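Local coordinates for protein alcohol dehydrogenase (Thermus thermophilus, PDB 2EIH) that probably acts as a zinc-binding, NAD(P)-dependent dehydrogenase that oxidises or reduces alcohol substrates, at residues 91-94 with 98-101; 103-108 with 154-159; 62-67 with 147-152; 85-90 with 125-130. All blocks are in the same frame, centred on the assembly; numbering follows the deposited sequence.

Interaction 1: 91-94 with 98-101. With ZN (zinc ion), chain C.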
loop_
_atom_site.group_PDB
_atom_site.type_symbol
_atom_site.label_atom_id
_atom_site.label_comp_id
_atom_site.label_asym_id
_atom_site.label_seq_id
_atom_site.Cartn_x
_atom_site.Cartn_y
_atom_site.Cartn_z
ATOM N N LEU A 91 -4.727 25.199 5.883
ATOM C CA LEU A 91 -3.602 26.131 5.783
ATOM C C LEU A 91 -2.308 25.532 6.340
ATOM O O LEU A 91 -2.256 25.075 7.482
ATOM C CB LEU A 91 -3.909 27.431 6.522
ATOM C CG LEU A 91 -4.908 28.372 5.852
ATOM C CD1 LEU A 91 -6.237 27.657 5.670
ATOM C CD2 LEU A 91 -5.087 29.611 6.714
ATOM N N SER A 92 -1.267 25.553 5.521
ATOM C CA SER A 92 0.028 25.014 5.900
ATOM C C SER A 92 1.119 25.925 5.346
ATOM O O SER A 92 0.822 26.906 4.655
ATOM C CB SER A 92 0.184 23.599 5.335
ATOM O OG SER A 92 -0.065 23.588 3.935
ATOM N N CYS A 93 2.380 25.604 5.631
ATOM C CA CYS A 93 3.488 26.437 5.152
ATOM C C CYS A 93 3.975 26.040 3.765
ATOM O O CYS A 93 4.688 26.802 3.110
ATOM C CB CYS A 93 4.658 26.395 6.144
ATOM S SG CYS A 93 5.521 24.805 6.244
ATOM N N GLY A 94 3.588 24.845 3.325
ATOM C CA GLY A 94 3.987 24.367 2.012
ATOM C C GLY A 94 5.485 24.322 1.750
ATOM O O GLY A 94 5.922 24.425 0.601
ATOM N N ARG A 98 6.333 17.350 5.648
ATOM C CA ARG A 98 4.927 16.957 5.624
ATOM C C ARG A 98 4.155 17.608 4.472
ATOM O O ARG A 98 3.381 16.942 3.776
ATOM C CB ARG A 98 4.260 17.295 6.958
ATOM C CG ARG A 98 4.631 16.357 8.089
ATOM C CD ARG A 98 4.274 14.922 7.731
ATOM N NE ARG A 98 4.164 14.075 8.918
ATOM C CZ ARG A 98 3.778 12.801 8.895
ATOM N NH1 ARG A 98 3.697 12.111 10.024
ATOM N NH2 ARG A 98 3.471 12.215 7.743
ATOM N N CYS A 99 4.378 18.903 4.259
ATOM C CA CYS A 99 3.706 19.625 3.180
ATOM C C CYS A 99 4.140 19.179 1.793
ATOM O O CYS A 99 3.300 18.984 0.914
ATOM C CB CYS A 99 3.929 21.133 3.311
ATOM S SG CYS A 99 2.851 21.916 4.499
ATOM N N LEU A 100 5.446 19.027 1.581
ATOM C CA LEU A 100 5.919 18.598 0.266
ATOM C C LEU A 100 5.476 17.175 -0.071
ATOM O O LEU A 100 5.514 16.774 -1.230
ATOM C CB LEU A 100 7.447 18.701 0.162
ATOM C CG LEU A 100 8.063 20.066 -0.192
ATOM C CD1 LEU A 100 7.078 20.897 -1.018
ATOM C CD2 LEU A 100 8.441 20.810 1.062
ATOM N N ALA A 101 5.042 16.427 0.944
ATOM C CA ALA A 101 4.577 15.053 0.756
ATOM C C ALA A 101 3.062 15.011 0.550
ATOM O O ALA A 101 2.482 13.939 0.350
ATOM C CB ALA A 101 4.965 14.199 1.966
HETATM ZN ZN ZN C . 4.311 22.645 6.301
#
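Cys93 and Cys99 reach across from these two segments to grip one zinc ion. This is the four-cysteine zinc site of the lobe that medium-chain alcohol dehydrogenases carry. Cys96 and Cys107 complete the set of ligands.

Along 98-101, Arg98 comes first. It does not touch 91-94 and forms a salt bridge with Glu103. Cys99 carries most of the contact. Its SG is anti to the carbonyl carbon (chi1 -81°), which points the sulfur off helix 97-100 at the loop. There Cys99 SG binds the zinc ion at 2.4 Å. Cys93 SG binds the same ion at 2.5 Å.

The loop packs closely on Cys99 SG. Gly94 N lies 3.2 Å from Cys99 SG, and Ser92 CB lies 3.3 Å from Cys99 SG. The hydroxyl of Ser92 finds its polar partner elsewhere, in a hydrogen bond to Lys294. Gly94 has a positive phi of 57°, a value that favours glycine, and this bends the chain round the sulfur.

Leu100 adds a looser touch, a methyl against a backbone oxygen. Like Ala101 after it, Leu100 also packs on Ser295 of a second subunit. Towards the loop, Leu100 extends one methyl, and its CD1 ends 4.1 Å from Gly94 O.

Interaction 2: 103-108 with 154-159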
loop_
_atom_site.group_PDB
_atom_site.type_symbol
_atom_site.label_atom_id
_atom_site.label_comp_id
_atom_site.label_asym_id
_atom_site.label_seq_id
_atom_site.Cartn_x
_atom_site.Cartn_y
_atom_site.Cartn_z
ATOM N N GLU A 103 0.866 15.744 2.781
ATOM C CA GLU A 103 0.253 15.648 4.097
ATOM C C GLU A 103 0.245 16.996 4.821
ATOM O O GLU A 103 0.708 17.108 5.958
ATOM C CB GLU A 103 1.007 14.614 4.937
ATOM C CG GLU A 103 0.924 13.186 4.412
ATOM C CD GLU A 103 2.146 12.365 4.779
ATOM O OE1 GLU A 103 2.184 11.162 4.433
ATOM O OE2 GLU A 103 3.076 12.927 5.404
ATOM N N ASP A 104 -0.298 18.018 4.168
ATOM C CA ASP A 104 -0.346 19.352 4.754
ATOM C C ASP A 104 -1.098 19.382 6.087
ATOM O O ASP A 104 -0.722 20.122 7.003
ATOM C CB ASP A 104 -0.974 20.336 3.756
ATOM C CG ASP A 104 -2.401 19.965 3.378
ATOM O OD1 ASP A 104 -2.618 18.846 2.878
ATOM O OD2 ASP A 104 -3.298 20.800 3.585
ATOM N N ASN A 105 -2.146 18.567 6.199
ATOM C CA ASN A 105 -2.949 18.497 7.426
ATOM C C ASN A 105 -2.146 17.918 8.592
ATOM O O ASN A 105 -2.643 17.805 9.715
ATOM C CB ASN A 105 -4.237 17.677 7.191
ATOM C CG ASN A 105 -3.966 16.221 6.841
ATOM O OD1 ASN A 105 -3.143 15.920 5.978
ATOM N ND2 ASN A 105 -4.674 15.311 7.500
ATOM N N LEU A 106 -0.901 17.545 8.312
ATOM C CA LEU A 106 -0.019 17.012 9.343
ATOM C C LEU A 106 1.170 17.948 9.536
ATOM O O LEU A 106 2.128 17.629 10.237
ATOM C CB LEU A 106 0.463 15.599 8.988
ATOM C CG LEU A 106 -0.385 14.421 9.493
ATOM C CD1 LEU A 106 -0.404 14.408 11.023
ATOM C CD2 LEU A 106 -1.807 14.545 8.956
ATOM N N CYS A 107 1.100 19.114 8.902
ATOM C CA CYS A 107 2.152 20.118 9.022
ATOM C C CYS A 107 2.228 20.602 10.467
ATOM O O CYS A 107 1.207 20.742 11.144
ATOM C CB CYS A 107 1.853 21.308 8.105
ATOM S SG CYS A 107 2.832 22.797 8.465
ATOM N N PRO A 108 3.442 20.855 10.967
ATOM C CA PRO A 108 3.556 21.325 12.349
ATOM C C PRO A 108 2.896 22.699 12.539
ATOM O O PRO A 108 2.473 23.039 13.647
ATOM C CB PRO A 108 5.066 21.338 12.587
ATOM C CG PRO A 108 5.629 21.571 11.209
ATOM C CD PRO A 108 4.769 20.686 10.349
ATOM N N ALA A 154 -14.476 13.178 5.747
ATOM C CA ALA A 154 -15.114 11.904 5.464
ATOM C C ALA A 154 -14.282 11.103 4.464
ATOM O O ALA A 154 -14.237 9.874 4.519
ATOM C CB ALA A 154 -16.511 12.136 4.902
ATOM N N TRP A 155 -13.625 11.801 3.550
ATOM C CA TRP A 155 -12.834 11.133 2.530
ATOM C C TRP A 155 -11.586 10.460 3.094
ATOM O O TRP A 155 -11.282 9.321 2.738
ATOM C CB TRP A 155 -12.464 12.128 1.431
ATOM C CG TRP A 155 -11.681 11.511 0.314
ATOM C CD1 TRP A 155 -10.376 11.119 0.345
ATOM C CD2 TRP A 155 -12.151 11.242 -1.013
ATOM N NE1 TRP A 155 -10.000 10.638 -0.881
ATOM C CE2 TRP A 155 -11.069 10.707 -1.738
ATOM C CE3 TRP A 155 -13.377 11.423 -1.666
ATOM C CZ2 TRP A 155 -11.175 10.327 -3.083
ATOM C CZ3 TRP A 155 -13.488 11.051 -2.996
ATOM C CH2 TRP A 155 -12.385 10.516 -3.698
ATOM N N GLN A 156 -10.867 11.155 3.972
ATOM C CA GLN A 156 -9.675 10.568 4.567
ATOM C C GLN A 156 -10.065 9.345 5.379
ATOM O O GLN A 156 -9.364 8.341 5.353
ATOM C CB GLN A 156 -8.934 11.561 5.472
ATOM C CG GLN A 156 -7.611 10.996 6.004
ATOM C CD GLN A 156 -6.710 12.026 6.664
ATOM O OE1 GLN A 156 -6.688 12.147 7.887
ATOM N NE2 GLN A 156 -5.971 12.784 5.854
ATOM N N MET A 157 -11.186 9.426 6.090
ATOM C CA MET A 157 -11.641 8.306 6.902
ATOM C C MET A 157 -12.039 7.097 6.049
ATOM O O MET A 157 -11.568 5.983 6.284
ATOM C CB MET A 157 -12.819 8.726 7.789
ATOM C CG MET A 157 -12.463 9.761 8.846
ATOM S SD MET A 157 -13.876 10.128 9.942
ATOM C CE MET A 157 -14.802 11.112 8.885
ATOM N N VAL A 158 -12.883 7.325 5.044
ATOM C CA VAL A 158 -13.366 6.266 4.153
ATOM C C VAL A 158 -12.301 5.729 3.191
ATOM O O VAL A 158 -11.994 4.539 3.186
ATOM C CB VAL A 158 -14.587 6.786 3.337
ATOM C CG1 VAL A 158 -15.068 5.733 2.344
ATOM C CG2 VAL A 158 -15.715 7.160 4.295
ATOM N N VAL A 159 -11.736 6.620 2.387
ATOM C CA VAL A 159 -10.733 6.242 1.403
ATOM C C VAL A 159 -9.334 5.886 1.955
ATOM O O VAL A 159 -8.882 4.753 1.803
ATOM C CB VAL A 159 -10.630 7.353 0.330
ATOM C CG1 VAL A 159 -9.666 6.953 -0.765
ATOM C CG2 VAL A 159 -12.009 7.617 -0.254
#
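The side-chain amides of Asn105 and Gln156 meet here and make the whole direct contact. The two backbones stay well apart: Asn105 CA and Gln156 CA are 10.8 Å from each other.

Polar groups come first. The two side chains approach from opposite directions, and their amide planes are turned 54° from each other, so the amides are not stacked. Asn105 ND2 lies 3.3 Å from the atom modelled as Gln156 NE2. Asn105 ND2 also donates a hydrogen bond to the backbone oxygen of Thr290, which helps to fix how this amide is turned. Gln156 covers its half of the gap with an extended chain. CG anti to the backbone N (chi1 -175°) and the chain beyond it carry the amide out from helix 148-161.

A salt bridge belongs to the turn's own surroundings: Asp104 pairs with Lys294.

Backbone bonds hold both supports in shape. Cys107 N donates to Asp104 O at 2.8 Å across the short 3-10 turn. In the helix, Val159 N donates to Trp155 O, also at 2.8 Å.

Within 154-159, Val159 CG2 sits 3.5 Å above the centre of one face of the Trp155 ring. Helices 180-189 and 297-306 also pack on Trp155.

Gln283 of a third subunit packs on both Asn105 and Gln156, so the buried pair lies at an interface of the tetramer. The turn at 103-108 carries the ligand Cys107, and the contact therefore joins the zinc-binding lobe of a medium-chain dehydrogenase to the long helix leading into its Rossmann-type domain.

Interaction 3: 62-67 with 147-152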
loop_
_atom_site.group_PDB
_atom_site.type_symbol
_atom_site.label_atom_id
_atom_site.label_comp_id
_atom_site.label_asym_id
_atom_site.label_seq_id
_atom_site.Cartn_x
_atom_site.Cartn_y
_atom_site.Cartn_z
ATOM N N GLY A 62 -15.136 30.804 10.992
ATOM C CA GLY A 62 -15.439 30.385 9.633
ATOM C C GLY A 62 -14.342 29.686 8.846
ATOM O O GLY A 62 -13.370 30.315 8.412
ATOM N N ALA A 63 -14.498 28.380 8.649
ATOM C CA ALA A 63 -13.517 27.619 7.886
ATOM C C ALA A 63 -14.056 27.358 6.476
ATOM O O ALA A 63 -13.335 27.488 5.487
ATOM C CB ALA A 63 -13.194 26.296 8.600
ATOM N N ASP A 64 -15.333 27.006 6.390
ATOM C CA ASP A 64 -15.970 26.738 5.107
ATOM C C ASP A 64 -16.550 27.996 4.474
ATOM O O ASP A 64 -17.134 28.843 5.156
ATOM C CB ASP A 64 -17.096 25.736 5.284
ATOM C CG ASP A 64 -16.662 24.339 4.987
ATOM O OD1 ASP A 64 -17.235 23.411 5.593
ATOM O OD2 ASP A 64 -15.757 24.173 4.131
ATOM N N GLY A 65 -16.412 28.108 3.160
ATOM C CA GLY A 65 -16.952 29.261 2.483
ATOM C C GLY A 65 -16.920 29.141 0.978
ATOM O O GLY A 65 -16.137 28.383 0.401
ATOM N N SER A 66 -17.800 29.887 0.330
ATOM C CA SER A 66 -17.838 29.904 -1.122
ATOM C C SER A 66 -18.101 31.334 -1.510
ATOM O O SER A 66 -18.627 32.101 -0.719
ATOM C CB SER A 66 -18.938 28.983 -1.666
ATOM O OG SER A 66 -20.209 29.398 -1.239
ATOM N N GLY A 67 -17.724 31.698 -2.724
ATOM C CA GLY A 67 -17.954 33.053 -3.149
ATOM C C GLY A 67 -17.398 33.304 -4.527
ATOM O O GLY A 67 -17.177 32.375 -5.309
ATOM N N ILE A 147 -19.633 21.801 1.271
ATOM C CA ILE A 147 -18.783 20.678 0.912
ATOM C C ILE A 147 -17.406 20.422 1.554
ATOM O O ILE A 147 -17.242 19.439 2.298
ATOM C CB ILE A 147 -18.566 20.636 -0.620
ATOM C CG1 ILE A 147 -19.899 20.513 -1.322
ATOM C CG2 ILE A 147 -17.645 19.458 -0.993
ATOM C CD1 ILE A 147 -19.827 20.729 -2.814
ATOM N N PRO A 148 -16.414 21.302 1.290
ATOM C CA PRO A 148 -15.040 21.191 1.785
ATOM C C PRO A 148 -14.750 20.464 3.102
ATOM O O PRO A 148 -14.390 19.278 3.100
ATOM C CB PRO A 148 -14.567 22.631 1.766
ATOM C CG PRO A 148 -15.302 23.200 0.610
ATOM C CD PRO A 148 -16.689 22.688 0.871
ATOM N N LEU A 149 -14.868 21.175 4.217
ATOM C CA LEU A 149 -14.566 20.613 5.533
ATOM C C LEU A 149 -15.092 19.183 5.763
ATOM O O LEU A 149 -14.299 18.273 6.035
ATOM C CB LEU A 149 -15.089 21.562 6.629
ATOM C CG LEU A 149 -14.598 21.574 8.098
ATOM C CD1 LEU A 149 -14.675 20.175 8.689
ATOM C CD2 LEU A 149 -13.189 22.123 8.194
ATOM N N THR A 150 -16.402 18.954 5.666
ATOM C CA THR A 150 -16.894 17.598 5.913
ATOM C C THR A 150 -16.511 16.588 4.850
ATOM O O THR A 150 -16.155 15.462 5.179
ATOM C CB THR A 150 -18.437 17.535 6.112
ATOM O OG1 THR A 150 -19.098 18.277 5.080
ATOM C CG2 THR A 150 -18.830 18.068 7.478
ATOM N N PHE A 151 -16.585 16.960 3.578
ATOM C CA PHE A 151 -16.200 15.984 2.570
ATOM C C PHE A 151 -14.736 15.561 2.672
ATOM O O PHE A 151 -14.419 14.392 2.478
ATOM C CB PHE A 151 -16.558 16.463 1.163
ATOM C CG PHE A 151 -17.980 16.185 0.810
ATOM C CD1 PHE A 151 -18.983 17.043 1.224
ATOM C CD2 PHE A 151 -18.332 14.983 0.203
ATOM C CE1 PHE A 151 -20.326 16.707 1.056
ATOM C CE2 PHE A 151 -19.667 14.631 0.028
ATOM C CZ PHE A 151 -20.665 15.506 0.464
ATOM N N LEU A 152 -13.847 16.485 3.014
ATOM C CA LEU A 152 -12.443 16.124 3.145
ATOM C C LEU A 152 -12.206 15.193 4.321
ATOM O O LEU A 152 -11.416 14.262 4.229
ATOM C CB LEU A 152 -11.585 17.377 3.311
ATOM C CG LEU A 152 -11.424 18.192 2.032
ATOM C CD1 LEU A 152 -11.022 19.616 2.374
ATOM C CD2 LEU A 152 -10.377 17.531 1.144
#
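Asp64 lays its carboxylate against the first turn of helix 148-161, over Pro148 and Leu149. Leu149 N donates a hydrogen bond of 3.1 Å to Asp64 OD2. The bond is almost straight at 177° and uses the syn lone pair of that oxygen.

The aspartate has an unusual first torsion. Its chi1 of -96° departs from the staggered values, and in this pose both oxygens face the helix. Each oxygen has its own neighbour. Asp64 OD2 touches Pro148 CB at 3.1 Å, while Asp64 OD1 lies 3.0 Å from Leu149 CB. The packing round the carboxylate is tight.

Leu149 crosses Asp64 at about a right angle. Its CG stands opposite the backbone N (chi1 -160°), and the branch passes the carboxylate to reach the preceding residue. There Leu149 CD2 meets Ala63 CB at 4.2 Å, the apolar part of the contact. Pro89 covers Ala63, Pro148 and Leu149 from strand 84-91.

Chemically, a backbone N-H near the start of helix 148-161 is paired with a buried carboxylate. The bond and the carbons on its flanks limit how that carboxylate can rotate, and they tie the 62-67 segment to the helix.

Interaction 4: 85-90 with 125-130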
loop_
_atom_site.group_PDB
_atom_site.type_symbol
_atom_site.label_atom_id
_atom_site.label_comp_id
_atom_site.label_asym_id
_atom_site.label_seq_id
_atom_site.Cartn_x
_atom_site.Cartn_y
_atom_site.Cartn_z
ATOM N N VAL A 85 -15.828 30.292 -6.722
ATOM C CA VAL A 85 -14.931 29.385 -6.008
ATOM C C VAL A 85 -15.408 28.948 -4.615
ATOM O O VAL A 85 -16.305 29.542 -4.017
ATOM C CB VAL A 85 -13.541 30.050 -5.821
ATOM C CG1 VAL A 85 -12.921 30.372 -7.171
ATOM C CG2 VAL A 85 -13.671 31.341 -5.003
ATOM N N VAL A 86 -14.786 27.888 -4.116
ATOM C CA VAL A 86 -15.054 27.372 -2.779
ATOM C C VAL A 86 -13.672 27.414 -2.136
ATOM O O VAL A 86 -12.655 27.435 -2.826
ATOM C CB VAL A 86 -15.575 25.918 -2.790
ATOM C CG1 VAL A 86 -16.849 25.839 -3.595
ATOM C CG2 VAL A 86 -14.527 24.996 -3.377
ATOM N N ILE A 87 -13.647 27.421 -0.812
ATOM C CA ILE A 87 -12.417 27.495 -0.039
ATOM C C ILE A 87 -11.961 26.122 0.431
ATOM O O ILE A 87 -12.777 25.291 0.801
ATOM C CB ILE A 87 -12.656 28.407 1.177
ATOM C CG1 ILE A 87 -12.837 29.857 0.700
ATOM C CG2 ILE A 87 -11.559 28.216 2.202
ATOM C CD1 ILE A 87 -13.397 30.770 1.749
ATOM N N ASN A 88 -10.651 25.895 0.388
ATOM C CA ASN A 88 -10.007 24.649 0.840
ATOM C C ASN A 88 -9.495 25.136 2.202
ATOM O O ASN A 88 -8.464 25.796 2.271
ATOM C CB ASN A 88 -8.825 24.321 -0.076
ATOM C CG ASN A 88 -8.543 22.835 -0.171
ATOM O OD1 ASN A 88 -8.425 22.143 0.840
ATOM N ND2 ASN A 88 -8.397 22.343 -1.393
ATOM N N PRO A 89 -10.198 24.804 3.294
ATOM C CA PRO A 89 -9.854 25.221 4.658
ATOM C C PRO A 89 -8.494 24.856 5.246
ATOM O O PRO A 89 -8.146 25.329 6.334
ATOM C CB PRO A 89 -11.017 24.678 5.476
ATOM C CG PRO A 89 -11.340 23.415 4.769
ATOM C CD PRO A 89 -11.227 23.753 3.306
ATOM N N GLY A 90 -7.704 24.057 4.532
ATOM C CA GLY A 90 -6.401 23.659 5.051
ATOM C C GLY A 90 -5.255 24.627 4.806
ATOM O O GLY A 90 -4.851 24.844 3.665
ATOM N N VAL A 125 -12.601 37.654 2.484
ATOM C CA VAL A 125 -11.587 36.903 3.176
ATOM C C VAL A 125 -10.423 36.776 2.208
ATOM O O VAL A 125 -10.610 36.680 0.998
ATOM C CB VAL A 125 -12.136 35.507 3.626
ATOM C CG1 VAL A 125 -12.369 34.616 2.419
ATOM C CG2 VAL A 125 -11.173 34.859 4.620
ATOM N N VAL A 126 -9.217 36.810 2.748
ATOM C CA VAL A 126 -8.031 36.714 1.931
ATOM C C VAL A 126 -7.273 35.466 2.293
ATOM O O VAL A 126 -6.953 35.253 3.462
ATOM C CB VAL A 126 -7.104 37.914 2.167
ATOM C CG1 VAL A 126 -5.715 37.611 1.636
ATOM C CG2 VAL A 126 -7.671 39.147 1.503
ATOM N N LEU A 127 -6.996 34.629 1.298
ATOM C CA LEU A 127 -6.229 33.409 1.546
ATOM C C LEU A 127 -5.291 33.107 0.379
ATOM O O LEU A 127 -5.391 33.727 -0.682
ATOM C CB LEU A 127 -7.154 32.213 1.825
ATOM C CG LEU A 127 -8.350 31.838 0.964
ATOM C CD1 LEU A 127 -8.699 30.386 1.204
ATOM C CD2 LEU A 127 -9.529 32.731 1.293
ATOM N N PRO A 128 -4.344 32.175 0.568
ATOM C CA PRO A 128 -3.411 31.840 -0.515
ATOM C C PRO A 128 -4.093 31.181 -1.720
ATOM O O PRO A 128 -5.049 30.431 -1.564
ATOM C CB PRO A 128 -2.398 30.922 0.172
ATOM C CG PRO A 128 -3.185 30.297 1.280
ATOM C CD PRO A 128 -4.012 31.447 1.805
ATOM N N GLU A 129 -3.599 31.465 -2.923
ATOM C CA GLU A 129 -4.185 30.892 -4.138
ATOM C C GLU A 129 -4.263 29.370 -4.100
ATOM O O GLU A 129 -5.010 28.766 -4.864
ATOM C CB GLU A 129 -3.399 31.331 -5.390
ATOM C CG GLU A 129 -1.924 30.909 -5.399
ATOM C CD GLU A 129 -1.216 31.227 -6.717
ATOM O OE1 GLU A 129 0.030 31.097 -6.762
ATOM O OE2 GLU A 129 -1.899 31.587 -7.706
ATOM N N ALA A 130 -3.488 28.760 -3.208
ATOM C CA ALA A 130 -3.463 27.308 -3.077
ATOM C C ALA A 130 -4.681 26.782 -2.315
ATOM O O ALA A 130 -4.960 25.577 -2.322
ATOM C CB ALA A 130 -2.185 26.864 -2.370
HETATM O O HOH W 1 -7.232 24.238 -3.060
#
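Asn88 supplies the flat group of this contact, and its amide reaches 125-130 through a water. Asn88 ND2 donates to the water at 2.8 Å, and the same water donates to Ala130 O at 2.7 Å. Asn88 ND2 also donates to the backbone oxygen of Lys294, so two acceptors hold it. There are no aromatic rings in either segment, and ring stacking plays no part.

The direct contact is aliphatic. Ile87 splits its two branches between two partners. Ile87 CG2 meets Leu127 CD1 at 3.7 Å, while the longer branch ends with Ile87 CD1 4.0 Å from Val125 CG1. With chi1 at -69°, CG1 lies beside the backbone N and CG2 opposite it, and this spreads the branches over both neighbours. Leu127 takes a less common pose, with CG between its backbone N and carbonyl carbon (chi1 49°).

The strands do not pair with each other. Ile87 CA and Leu127 CA are 8.7 Å apart, and side chains fill the gap, as in the interior of the curled sheet of a GroES-like domain. Leu34 of strand 29-38 touches both Ile87 and Val125. Strand 84-91 runs antiparallel to 64-72 and 132-134, strand 124-128 runs antiparallel to 29-38, and Asn88 also packs on Leu152 of helix 148-161.

Overall arrangement
Along the chain the segments come as 62-67, 85-90, 91-94, 98-101, 103-108, 125-130, 147-152 and 154-159. Interactions 1 and 4 therefore lie wholly within the span that interaction 3 bridges, while interaction 2 crosses both 3 and 4. Interactions 3 and 4 have centres 10 Å apart and share one sheet, where strands 64-72 and 84-91 are neighbours. Strand 84-91 then runs into the zinc lobe of interaction 1. Interactions 1 and 2 are 12 Å apart by centres and touch at several points, among them Cys99 against Cys107. Interactions 2 and 3 both use helix 148-161, which thus connects the GroES-like sheet and the zinc lobe to the Rossmann-type part.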